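Local coordinates for protein serine-pyruvate aminotransferase (agxt) (Sulfolobus solfataricus, PDB 3ZRP) that probably transfers the amino group of serine to pyruvate, and perhaps of alanine to glyoxylate, with pyridoxal 5'-phosphate as its cofactor, at residues M48-N53 with K174-N179; K79-S84 with S126-V131; G192-L197 with I249-E254; A275-A280 with E377-S382. All coordinates share one frame; numbering follows the deposited sequence. Where two conformers were deposited one is given.

How the interactions relate
Along the chain the first contact opened is interaction 1, at 48-53, just after helix 31-48. Interaction 2 opens and closes within its span: strand 79-83 pairs with strand 128-134 in the large mixed sheet, next to its outermost strand 102-106. The wider loop then closes at 174-179, which ties the end of helix 31-48 to the link between two sheet strands. Interaction 3 follows in series and lays the segment leading into strand 197-202 against helix 246-262. Interaction 4 comes last, pairing helix 264-284, the next helix in the chain, with the C-terminal helix 372-381. No two contacts cross or touch. Interactions 2 and 3 lie on opposite sides of the chain's centre, about 32 Å apart between centres.

Interaction 1 (M48-N53 with K174-N179); sequences MGASKN and KAEEWN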
loop_
_atom_site.group_PDB
_atom_site.type_symbol
_atom_site.label_atom_id
_atom_site.label_comp_id
_atom_site.label_asym_id
_atom_site.label_seq_id
_atom_site.Cartn_x
_atom_site.Cartn_y
_atom_site.Cartn_z
ATOM N N MET A 48 -18.671 5.458 9.796
ATOM C CA MET A 48 -19.639 4.877 8.869
ATOM C C MET A 48 -20.990 4.561 9.516
ATOM O O MET A 48 -21.934 4.161 8.838
ATOM C CB MET A 48 -19.057 3.663 8.187
ATOM C CG MET A 48 -18.224 4.067 6.989
ATOM S SD MET A 48 -17.298 2.679 6.395
ATOM C CE MET A 48 -16.308 3.435 5.113
ATOM N N GLY A 49 -21.088 4.755 10.827
ATOM C CA GLY A 49 -22.342 4.528 11.547
ATOM C C GLY A 49 -22.774 3.083 11.491
ATOM O O GLY A 49 -23.714 2.749 10.782
ATOM N N ALA A 50 -22.074 2.224 12.225
ATOM C CA ALA A 50 -22.434 0.816 12.310
ATOM C C ALA A 50 -22.063 0.231 13.660
ATOM O O ALA A 50 -21.087 0.631 14.276
ATOM C CB ALA A 50 -21.766 0.024 11.199
ATOM N N SER A 51 -22.852 -0.741 14.095
ATOM C CA SER A 51 -22.595 -1.486 15.327
ATOM C C SER A 51 -21.499 -2.531 15.091
ATOM O O SER A 51 -21.033 -2.711 13.937
ATOM C CB SER A 51 -23.875 -2.181 15.785
ATOM O OG SER A 51 -24.198 -3.235 14.900
ATOM N N LYS A 52 -21.121 -3.222 16.175
ATOM C CA LYS A 52 -20.095 -4.268 16.161
ATOM C C LYS A 52 -20.475 -5.486 15.314
ATOM O O LYS A 52 -19.678 -6.410 15.164
ATOM C CB LYS A 52 -19.733 -4.697 17.587
ATOM C CG LYS A 52 -20.737 -5.634 18.256
ATOM C CD LYS A 52 -20.606 -5.595 19.791
ATOM C CE LYS A 52 -20.505 -6.994 20.406
ATOM N NZ LYS A 52 -21.636 -7.892 20.033
ATOM N N ASN A 53 -21.692 -5.477 14.774
ATOM C CA ASN A 53 -22.140 -6.503 13.830
ATOM C C ASN A 53 -21.456 -6.382 12.468
ATOM O O ASN A 53 -21.394 -7.347 11.702
ATOM C CB ASN A 53 -23.652 -6.406 13.631
ATOM C CG ASN A 53 -24.421 -7.212 14.647
ATOM O OD1 ASN A 53 -24.484 -6.861 15.832
ATOM N ND2 ASN A 53 -25.020 -8.298 14.189
ATOM N N LYS A 174 -24.519 6.205 6.781
ATOM C CA LYS A 174 -25.206 5.324 7.724
ATOM C C LYS A 174 -25.207 3.909 7.178
ATOM O O LYS A 174 -26.237 3.420 6.701
ATOM C CB LYS A 174 -26.659 5.802 7.935
ATOM C CG LYS A 174 -26.807 7.154 8.638
ATOM C CD LYS A 174 -26.781 6.985 10.157
ATOM C CE LYS A 174 -26.021 8.121 10.837
ATOM N NZ LYS A 174 -26.776 9.410 10.797
ATOM N N ALA A 175 -24.061 3.240 7.256
ATOM C CA ALA A 175 -23.884 1.962 6.565
ATOM C C ALA A 175 -24.864 0.888 7.039
ATOM O O ALA A 175 -25.458 0.205 6.214
ATOM C CB ALA A 175 -22.412 1.468 6.655
ATOM N N GLU A 176 -25.057 0.760 8.348
ATOM C CA GLU A 176 -25.972 -0.264 8.889
ATOM C C GLU A 176 -27.452 0.080 8.639
ATOM O O GLU A 176 -28.231 -0.760 8.158
ATOM C CB GLU A 176 -25.714 -0.511 10.376
ATOM C CG GLU A 176 -26.798 -1.352 11.052
ATOM C CD GLU A 176 -26.349 -2.038 12.332
ATOM O OE1 GLU A 176 -25.297 -1.689 12.911
ATOM O OE2 GLU A 176 -27.081 -2.942 12.774
ATOM N N GLU A 177 -27.828 1.311 8.963
ATOM C CA GLU A 177 -29.210 1.756 8.806
ATOM C C GLU A 177 -29.678 1.689 7.352
ATOM O O GLU A 177 -30.806 1.280 7.089
ATOM C CB GLU A 177 -29.393 3.162 9.365
ATOM C CG GLU A 177 -30.851 3.546 9.590
ATOM C CD GLU A 177 -31.024 5.029 9.827
ATOM O OE1 GLU A 177 -30.445 5.550 10.807
ATOM O OE2 GLU A 177 -31.738 5.670 9.025
ATOM N N TRP A 178 -28.807 2.058 6.418
ATOM C CA TRP A 178 -29.135 1.971 4.995
ATOM C C TRP A 178 -28.961 0.561 4.431
ATOM O O TRP A 178 -29.354 0.312 3.290
ATOM C CB TRP A 178 -28.327 2.957 4.159
ATOM C CG TRP A 178 -28.417 4.393 4.580
ATOM C CD1 TRP A 178 -29.422 4.989 5.316
ATOM C CD2 TRP A 178 -27.505 5.439 4.228
ATOM N NE1 TRP A 178 -29.153 6.324 5.489
ATOM C CE2 TRP A 178 -27.980 6.633 4.836
ATOM C CE3 TRP A 178 -26.307 5.480 3.490
ATOM C CZ2 TRP A 178 -27.328 7.862 4.701
ATOM C CZ3 TRP A 178 -25.641 6.711 3.372
ATOM C CH2 TRP A 178 -26.159 7.889 3.970
ATOM N N ASN A 179 -28.420 -0.350 5.244
ATOM C CA ASN A 179 -28.198 -1.757 4.865
ATOM C C ASN A 179 -27.243 -1.870 3.653
ATOM O O ASN A 179 -27.601 -2.418 2.628
ATOM C CB ASN A 179 -29.543 -2.476 4.628
ATOM C CG ASN A 179 -29.473 -4.003 4.826
ATOM O OD1 ASN A 179 -28.401 -4.600 5.018
ATOM N ND2 ASN A 179 -30.644 -4.641 4.769
HETATM O O HOH W 1 -26.345 3.157 10.324
#
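The carboxylate of E176 is the flat group that reaches across, and S51 grips it at one oxygen. E176 OE1 takes S51 OG at 2.7 Å on its syn lone pair. The same oxygen accepts S51 N at 2.9 Å, met nearly along its C-O axis. The E176 chain gets there fully extended, with CG anti to the backbone N (chi1 169°). Two bonds on one oxygen should fix the turn of the carboxylate. The other flat group, the W178 ring, carries K174 CB over one face, toward its rim.

The backbones also join. A175 N gives M48 O an almost straight bond of 2.8 Å. E176 N reaches G49 O only weakly, at 3.4 Å. A water donates to G49 O and accepts from E177 N, so it bridges the two segments. G49 ends helix 31-48 in a Schellman motif. Its positive phi suits glycine, and a side chain there would point toward K174. E176 starts a type I beta turn that ends at N179.

M48 CB and A175 CB meet loosely at 4.3 Å. Both side chains touch Y183 of strand 182-186 and L201 of strand 197-202, while W178 packs on helix 146-153.

Interaction 2 (K79-S84 with S126-V131); sequences KILVVS and SEYKLV
Strands 79-83 and 128-134 run parallel here, pairing I80 with L130 and L81 with V131, each pair 4.8 Å apart between CA atoms. On one face of the sheet I80 CG2 lies beside L130 CD2. On the other, L81 CB sits over a face of the Y128 ring as a CH-pi contact, 3.8 Å from the centroid. K79 O and I80 N lie at the ring edge, in its plane.

The pair belongs to the seven-stranded mixed sheet of the large domain, the hallmark of fold type I PLP enzymes. Strand 102-106 flanks 79-83 on its other side, and the crossover from it through helix 116-125 to strand 128-134 passes over strand 79-83. V119 and V123 of that helix cover L81, and E122 holds Y128 OH.

Between the backbones, L81 N donates to L130 O at 2.9 Å. K79 O takes two donors, K129 N at 2.8 Å and L130 N at 3.2 Å. This doubled acceptance comes where the chain turns a corner at K129. At the outer end K79 bends at chi3 (74°), which brings NZ back to E127 O at 2.9 Å. NZ also stands over the Y128 face opposite L81, but at 5.0 Å the cation-pi attraction is at most weak. K129 turns its own NZ to a salt bridge with D78.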
loop_
_atom_site.group_PDB
_atom_site.type_symbol
_atom_site.label_atom_id
_atom_site.label_comp_id
_atom_site.label_asym_id
_atom_site.label_seq_id
_atom_site.Cartn_x
_atom_site.Cartn_y
_atom_site.Cartn_z
ATOM N N LYS A 79 -23.466 -11.263 -11.963
ATOM C CA LYS A 79 -23.952 -10.080 -12.666
ATOM C C LYS A 79 -23.899 -8.831 -11.791
ATOM O O LYS A 79 -24.404 -8.795 -10.658
ATOM C CB LYS A 79 -25.368 -10.289 -13.213
ATOM C CG LYS A 79 -25.399 -11.270 -14.383
ATOM C CD LYS A 79 -26.837 -11.597 -14.762
ATOM C CE LYS A 79 -27.505 -10.435 -15.500
ATOM N NZ LYS A 79 -28.981 -10.459 -15.312
ATOM N N ILE A 80 -23.251 -7.824 -12.346
ATOM C CA ILE A 80 -22.945 -6.584 -11.640
ATOM C C ILE A 80 -23.588 -5.420 -12.393
ATOM O O ILE A 80 -23.444 -5.284 -13.625
ATOM C CB ILE A 80 -21.394 -6.336 -11.566
ATOM C CG1 ILE A 80 -20.690 -7.469 -10.806
ATOM C CG2 ILE A 80 -21.081 -4.925 -10.971
ATOM C CD1 ILE A 80 -19.154 -7.440 -10.962
ATOM N N LEU A 81 -24.243 -4.561 -11.630
ATOM C CA LEU A 81 -24.725 -3.254 -12.114
ATOM C C LEU A 81 -23.933 -2.109 -11.457
ATOM O O LEU A 81 -23.926 -1.965 -10.231
ATOM C CB LEU A 81 -26.218 -3.085 -11.803
ATOM C CG LEU A 81 -26.799 -1.746 -12.302
ATOM C CD1 LEU A 81 -26.884 -1.691 -13.820
ATOM C CD2 LEU A 81 -28.157 -1.487 -11.639
ATOM N N VAL A 82 -23.244 -1.340 -12.286
ATOM C CA VAL A 82 -22.512 -0.141 -11.844
ATOM C C VAL A 82 -23.308 1.120 -12.171
ATOM O O VAL A 82 -23.686 1.360 -13.320
ATOM C CB VAL A 82 -21.149 -0.042 -12.545
ATOM C CG1 VAL A 82 -20.415 1.270 -12.122
ATOM C CG2 VAL A 82 -20.315 -1.266 -12.217
ATOM N N VAL A 83 -23.535 1.930 -11.149
ATOM C CA VAL A 83 -24.204 3.231 -11.305
ATOM C C VAL A 83 -23.118 4.307 -11.304
ATOM O O VAL A 83 -22.657 4.710 -10.237
ATOM C CB VAL A 83 -25.191 3.448 -10.148
ATOM C CG1 VAL A 83 -25.917 4.783 -10.329
ATOM C CG2 VAL A 83 -26.262 2.267 -10.109
ATOM N N SER A 84 -22.692 4.724 -12.496
ATOM C CA SER A 84 -21.559 5.619 -12.680
ATOM C C SER A 84 -21.906 7.051 -13.115
ATOM O O SER A 84 -22.419 7.286 -14.223
ATOM C CB SER A 84 -20.621 5.044 -13.721
ATOM O OG SER A 84 -19.604 5.984 -14.007
ATOM N N SER A 126 -33.966 -6.958 -14.458
ATOM C CA SER A 126 -32.917 -7.978 -14.528
ATOM C C SER A 126 -32.369 -8.292 -13.144
ATOM O O SER A 126 -32.390 -7.447 -12.236
ATOM C CB SER A 126 -31.757 -7.520 -15.432
ATOM O OG SER A 126 -32.220 -7.266 -16.746
ATOM N N GLU A 127 -31.845 -9.502 -13.020
ATOM C CA GLU A 127 -31.361 -10.028 -11.761
ATOM C C GLU A 127 -29.874 -9.705 -11.621
ATOM O O GLU A 127 -29.059 -10.075 -12.482
ATOM C CB GLU A 127 -31.546 -11.542 -11.753
ATOM C CG GLU A 127 -31.750 -12.111 -10.378
ATOM C CD GLU A 127 -33.120 -11.781 -9.853
ATOM O OE1 GLU A 127 -34.122 -12.036 -10.579
ATOM O OE2 GLU A 127 -33.184 -11.262 -8.716
ATOM N N TYR A 128 -29.524 -8.989 -10.564
ATOM C CA TYR A 128 -28.131 -8.588 -10.325
ATOM C C TYR A 128 -27.644 -9.094 -8.974
ATOM O O TYR A 128 -28.360 -9.001 -7.956
ATOM C CB TYR A 128 -28.006 -7.056 -10.388
ATOM C CG TYR A 128 -28.097 -6.519 -11.778
ATOM C CD1 TYR A 128 -26.991 -6.583 -12.640
ATOM C CD2 TYR A 128 -29.306 -5.976 -12.267
ATOM C CE1 TYR A 128 -27.084 -6.097 -13.937
ATOM C CE2 TYR A 128 -29.408 -5.495 -13.563
ATOM C CZ TYR A 128 -28.296 -5.551 -14.383
ATOM O OH TYR A 128 -28.378 -5.084 -15.658
ATOM N N LYS A 129 -26.430 -9.628 -8.954
ATOM C CA LYS A 129 -25.802 -10.056 -7.700
ATOM C C LYS A 129 -25.324 -8.837 -6.891
ATOM O O LYS A 129 -25.533 -8.755 -5.678
ATOM C CB LYS A 129 -24.630 -10.998 -8.040
ATOM C CG LYS A 129 -23.495 -11.185 -7.011
ATOM C CD LYS A 129 -23.862 -12.124 -5.897
ATOM C CE LYS A 129 -22.633 -12.519 -5.073
ATOM N NZ LYS A 129 -21.997 -13.801 -5.562
ATOM N N LEU A 130 -24.720 -7.886 -7.587
ATOM C CA LEU A 130 -24.067 -6.755 -6.937
ATOM C C LEU A 130 -24.343 -5.435 -7.647
ATOM O O LEU A 130 -24.245 -5.343 -8.881
ATOM C CB LEU A 130 -22.549 -7.000 -6.849
ATOM C CG LEU A 130 -21.743 -5.976 -6.058
ATOM C CD1 LEU A 130 -20.730 -6.695 -5.175
ATOM C CD2 LEU A 130 -21.039 -4.973 -7.012
ATOM N N VAL A 131 -24.669 -4.414 -6.849
ATOM C CA VAL A 131 -24.818 -3.058 -7.341
ATOM C C VAL A 131 -23.732 -2.168 -6.712
ATOM O O VAL A 131 -23.562 -2.156 -5.498
ATOM C CB VAL A 131 -26.238 -2.477 -7.031
ATOM C CG1 VAL A 131 -26.342 -1.048 -7.577
ATOM C CG2 VAL A 131 -27.314 -3.389 -7.643
#

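Interaction 3 (G192-L197 with I249-E254); sequences GSAAGL and ILQLAE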
loop_
_atom_site.group_PDB
_atom_site.type_symbol
_atom_site.label_atom_id
_atom_site.label_comp_id
_atom_site.label_asym_id
_atom_site.label_seq_id
_atom_site.Cartn_x
_atom_site.Cartn_y
_atom_site.Cartn_z
ATOM N N GLY A 192 -8.560 12.761 6.228
ATOM C CA GLY A 192 -7.430 13.704 6.389
ATOM C C GLY A 192 -6.175 13.085 6.989
ATOM O O GLY A 192 -5.451 13.750 7.729
ATOM N N SER A 193 -5.901 11.815 6.671
ATOM C CA SER A 193 -4.676 11.161 7.165
ATOM C C SER A 193 -3.688 10.912 6.019
ATOM O O SER A 193 -3.926 11.316 4.873
ATOM C CB SER A 193 -5.016 9.858 7.865
ATOM O OG SER A 193 -3.864 9.381 8.537
ATOM N N ALA A 194 -2.568 10.268 6.312
ATOM C CA ALA A 194 -1.575 10.020 5.249
ATOM C C ALA A 194 -2.067 8.907 4.295
ATOM O O ALA A 194 -2.776 7.998 4.722
ATOM C CB ALA A 194 -0.233 9.648 5.866
ATOM N N ALA A 195 -1.660 8.973 3.024
ATOM C CA ALA A 195 -2.055 8.004 1.991
ATOM C C ALA A 195 -1.401 6.641 2.179
ATOM O O ALA A 195 -0.316 6.554 2.789
ATOM C CB ALA A 195 -1.719 8.555 0.584
ATOM N N GLY A 196 -2.066 5.584 1.683
ATOM C CA GLY A 196 -1.510 4.220 1.736
ATOM C C GLY A 196 -2.423 3.110 2.243
ATOM O O GLY A 196 -2.023 1.947 2.276
ATOM N N LEU A 197 -3.656 3.471 2.605
ATOM C CA LEU A 197 -4.636 2.518 3.144
ATOM C C LEU A 197 -5.982 2.614 2.443
ATOM O O LEU A 197 -6.491 3.725 2.225
ATOM C CB LEU A 197 -4.847 2.758 4.649
ATOM C CG LEU A 197 -3.613 2.655 5.543
ATOM C CD1 LEU A 197 -3.974 3.145 6.979
ATOM C CD2 LEU A 197 -3.075 1.235 5.555
ATOM N N ILE A 249 -0.758 3.493 9.516
ATOM C CA ILE A 249 -1.862 3.058 10.396
ATOM C C ILE A 249 -1.812 3.783 11.766
ATOM O O ILE A 249 -2.862 4.079 12.367
ATOM C CB ILE A 249 -1.864 1.533 10.573
ATOM C CG1 ILE A 249 -2.346 0.855 9.271
ATOM C CG2 ILE A 249 -2.825 1.102 11.708
ATOM C CD1 ILE A 249 -2.090 -0.642 9.175
ATOM N N LEU A 250 -0.606 4.054 12.261
ATOM C CA LEU A 250 -0.440 4.875 13.481
ATOM C C LEU A 250 -1.022 6.277 13.252
ATOM O O LEU A 250 -1.752 6.814 14.103
ATOM C CB LEU A 250 1.051 4.996 13.854
ATOM C CG LEU A 250 1.828 3.719 14.248
ATOM C CD1 LEU A 250 3.299 4.044 14.569
ATOM C CD2 LEU A 250 1.157 3.026 15.397
ATOM N N GLN A 251 -0.677 6.872 12.101
ATOM C CA GLN A 251 -1.221 8.176 11.720
ATOM C C GLN A 251 -2.757 8.125 11.629
ATOM O O GLN A 251 -3.446 9.023 12.139
ATOM C CB GLN A 251 -0.576 8.683 10.413
ATOM C CG GLN A 251 0.912 9.010 10.583
ATOM C CD GLN A 251 1.690 9.159 9.275
ATOM O OE1 GLN A 251 1.591 8.329 8.378
ATOM N NE2 GLN A 251 2.503 10.204 9.188
ATOM N N LEU A 252 -3.284 7.074 10.996
ATOM C CA LEU A 252 -4.739 6.871 10.877
ATOM C C LEU A 252 -5.443 6.825 12.257
ATOM O O LEU A 252 -6.529 7.387 12.414
ATOM C CB LEU A 252 -5.092 5.606 10.039
ATOM C CG LEU A 252 -6.605 5.334 9.827
ATOM C CD1 LEU A 252 -7.311 6.479 9.044
ATOM C CD2 LEU A 252 -6.890 3.984 9.148
ATOM N N ALA A 253 -4.843 6.154 13.238
ATOM C CA ALA A 253 -5.487 6.049 14.574
ATOM C C ALA A 253 -5.630 7.427 15.245
ATOM O O ALA A 253 -6.640 7.724 15.929
ATOM C CB ALA A 253 -4.706 5.088 15.473
ATOM N N GLU A 254 -4.616 8.257 15.032
ATOM C CA GLU A 254 -4.603 9.618 15.513
ATOM C C GLU A 254 -5.627 10.478 14.770
ATOM O O GLU A 254 -6.294 11.299 15.392
ATOM C CB GLU A 254 -3.196 10.214 15.385
ATOM C CG GLU A 254 -3.041 11.672 15.883
ATOM C CD GLU A 254 -3.321 11.866 17.397
ATOM O OE1 GLU A 254 -3.515 10.876 18.140
ATOM O OE2 GLU A 254 -3.338 13.034 17.838
#
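This is a buried, mainly apolar contact between a loop and a helix. The loop 192-197 leads into strand 197-202 of the large sheet, and helix 246-262 packs against it. L197 makes the tightest apolar part. Its CD1 lies 3.6 Å from I249 CG1 and 3.7 Å from L252 CD2. The side chains of L197 and I249 cross at about a right angle, and L197 CD2 also leans on I249 CG1. Its CG stands anti to the carbonyl carbon (chi1 -58°), and the nearly straight chi2 of 171° sends CD1 out to the helix. Replacing L197 with an alanine would probably leave a gap between I249 and L252 and free their side chains to shift.

Further along the helix, S193 and A194 meet Q251. A194 CB touches Q251 OE1 at 3.4 Å, while Q251 NE2 is held by L18 O. S193 OG rests on the helix backbone, 3.5 Å from Q251 C. It also comes near L252 N, but the angle is too poor for a hydrogen bond. V17 of helix 15-20 covers both S193 and Q251. A195 faces away from the helix and packs on P244 of the second subunit.

The cofactor site is close: the side chain of S193 is about 6 Å from that of Q188, which binds pyridoxal 5'-phosphate. No hydrogen bond joins loop and helix here, so their fit rests on the shapes of the touching side chains.

Interaction 4 (A275-A280 with E377-S382); sequences ASAIRA and EEVLFS
A280 N donates to S276 O at 2.9 Å, a regular turn of helix 264-284, and V379 packs on A280 and only brushes S276. No hydrogen bond passes between the two helices. In the conformer given, S276 OG bonds to T272 O in its own helix. What joins them is a small apolar patch, with V379 set against the alanine side of the other helix.

The two branches of V379 divide the work. CG1 lies over A277, 3.8 Å from its CA and 3.9 Å from its CB. CG2 reaches A280 CB at 3.5 Å. With CG1 anti to the backbone N (chi1 175°), CG1 goes to A277, and CG2 to A280 and the near side of A277. L380 adds to this from the side, its CD2 resting on A277 CB at 3.9 Å. An alanine in place of V379 would keep only the CB contact with A277 and would probably open a gap beside A280 CB.

The small alanines are consistent with the close approach of the helices, 8.5 Å between axes. The two run roughly antiparallel, at 152°. The contact is near the surface and away from the annotated sites. Helix 372-381, the last of the chain, covers one side of helix 264-284. Helix 346-363 packs on both: I278 touches its A349 and I353, and L380 touches P346 and I350.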
loop_
_atom_site.group_PDB
_atom_site.type_symbol
_atom_site.label_atom_id
_atom_site.label_comp_id
_atom_site.label_asym_id
_atom_site.label_seq_id
_atom_site.Cartn_x
_atom_site.Cartn_y
_atom_site.Cartn_z
ATOM N N ALA A 275 -18.865 24.142 2.631
ATOM C CA ALA A 275 -19.215 23.948 1.211
ATOM C C ALA A 275 -20.287 24.944 0.723
ATOM O O ALA A 275 -20.134 25.531 -0.340
ATOM C CB ALA A 275 -19.650 22.491 0.947
ATOM N N SER A 276 -21.353 25.123 1.513
ATOM C CA SER A 276 -22.411 26.077 1.179
ATOM C C SER A 276 -21.841 27.494 1.074
ATOM O O SER A 276 -22.226 28.261 0.185
ATOM C CB SER A 276 -23.534 26.049 2.224
ATOM O OG SER A 276 -24.183 24.802 2.299
ATOM N N ALA A 277 -20.912 27.834 1.975
ATOM C CA ALA A 277 -20.262 29.156 1.964
ATOM C C ALA A 277 -19.456 29.376 0.702
ATOM O O ALA A 277 -19.567 30.438 0.090
ATOM C CB ALA A 277 -19.370 29.398 3.226
ATOM N N ILE A 278 -18.655 28.379 0.301
ATOM C CA ILE A 278 -17.849 28.484 -0.921
ATOM C C ILE A 278 -18.764 28.603 -2.139
ATOM O O ILE A 278 -18.512 29.416 -3.035
ATOM C CB ILE A 278 -16.849 27.266 -1.099
ATOM C CG1 ILE A 278 -15.679 27.387 -0.109
ATOM C CG2 ILE A 278 -16.308 27.176 -2.540
ATOM C CD1 ILE A 278 -14.900 26.094 0.131
ATOM N N ARG A 279 -19.819 27.789 -2.171
ATOM C CA ARG A 279 -20.773 27.817 -3.293
ATOM C C ARG A 279 -21.456 29.185 -3.417
ATOM O O ARG A 279 -21.572 29.717 -4.529
ATOM C CB ARG A 279 -21.816 26.701 -3.154
ATOM C CG ARG A 279 -21.252 25.324 -3.538
ATOM C CD ARG A 279 -22.355 24.317 -3.823
ATOM N NE ARG A 279 -23.129 24.067 -2.616
ATOM C CZ ARG A 279 -22.870 23.116 -1.738
ATOM N NH1 ARG A 279 -21.840 22.264 -1.940
ATOM N NH2 ARG A 279 -23.660 23.012 -0.670
ATOM N N ALA A 280 -21.878 29.733 -2.277
ATOM C CA ALA A 280 -22.453 31.084 -2.197
ATOM C C ALA A 280 -21.513 32.098 -2.814
ATOM O O ALA A 280 -21.937 32.955 -3.610
ATOM C CB ALA A 280 -22.768 31.450 -0.746
ATOM N N GLU A 377 -18.862 35.384 3.745
ATOM C CA GLU A 377 -19.013 35.895 5.117
ATOM C C GLU A 377 -20.463 35.800 5.565
ATOM O O GLU A 377 -20.739 35.402 6.704
ATOM C CB GLU A 377 -18.538 37.351 5.234
ATOM C CG GLU A 377 -17.087 37.626 4.855
ATOM C CD GLU A 377 -16.195 37.897 6.055
ATOM O OE1 GLU A 377 -16.526 37.441 7.179
ATOM O OE2 GLU A 377 -15.164 38.584 5.862
ATOM N N GLU A 378 -21.391 36.123 4.661
ATOM C CA GLU A 378 -22.816 36.069 4.990
ATOM C C GLU A 378 -23.241 34.688 5.459
ATOM O O GLU A 378 -23.931 34.569 6.475
ATOM C CB GLU A 378 -23.678 36.500 3.799
ATOM C CG GLU A 378 -24.773 37.477 4.197
ATOM C CD GLU A 378 -25.994 37.411 3.293
ATOM O OE1 GLU A 378 -25.844 37.522 2.055
ATOM O OE2 GLU A 378 -27.102 37.234 3.838
ATOM N N VAL A 379 -22.829 33.643 4.730
ATOM C CA VAL A 379 -23.174 32.266 5.116
ATOM C C VAL A 379 -22.570 31.891 6.472
ATOM O O VAL A 379 -23.251 31.313 7.324
ATOM C CB VAL A 379 -22.757 31.208 4.046
ATOM C CG1 VAL A 379 -23.026 29.792 4.556
ATOM C CG2 VAL A 379 -23.481 31.463 2.724
ATOM N N LEU A 380 -21.292 32.221 6.662
ATOM C CA LEU A 380 -20.601 31.909 7.912
ATOM C C LEU A 380 -21.194 32.703 9.072
ATOM O O LEU A 380 -21.269 32.196 10.195
ATOM C CB LEU A 380 -19.088 32.153 7.778
ATOM C CG LEU A 380 -18.356 31.360 6.682
ATOM C CD1 LEU A 380 -16.941 31.877 6.543
ATOM C CD2 LEU A 380 -18.391 29.840 6.940
ATOM N N PHE A 381 -21.654 33.923 8.779
ATOM C CA PHE A 381 -22.336 34.797 9.757
ATOM C C PHE A 381 -23.549 34.121 10.429
ATOM O O PHE A 381 -23.756 34.238 11.643
ATOM C CB PHE A 381 -22.739 36.126 9.111
ATOM C CG PHE A 381 -23.485 37.046 10.036
ATOM C CD1 PHE A 381 -24.871 36.977 10.142
ATOM C CD2 PHE A 381 -22.803 38.002 10.791
ATOM C CE1 PHE A 381 -25.568 37.831 10.996
ATOM C CE2 PHE A 381 -23.489 38.854 11.645
ATOM C CZ PHE A 381 -24.874 38.771 11.747
ATOM N N SER A 382 -24.358 33.432 9.620
ATOM C CA SER A 382 -25.445 32.594 10.103
ATOM C C SER A 382 -24.827 31.431 10.868
ATOM O O SER A 382 -25.502 30.458 11.190
ATOM C CB SER A 382 -26.285 32.062 8.933
ATOM O OG SER A 382 -26.642 33.078 8.008
#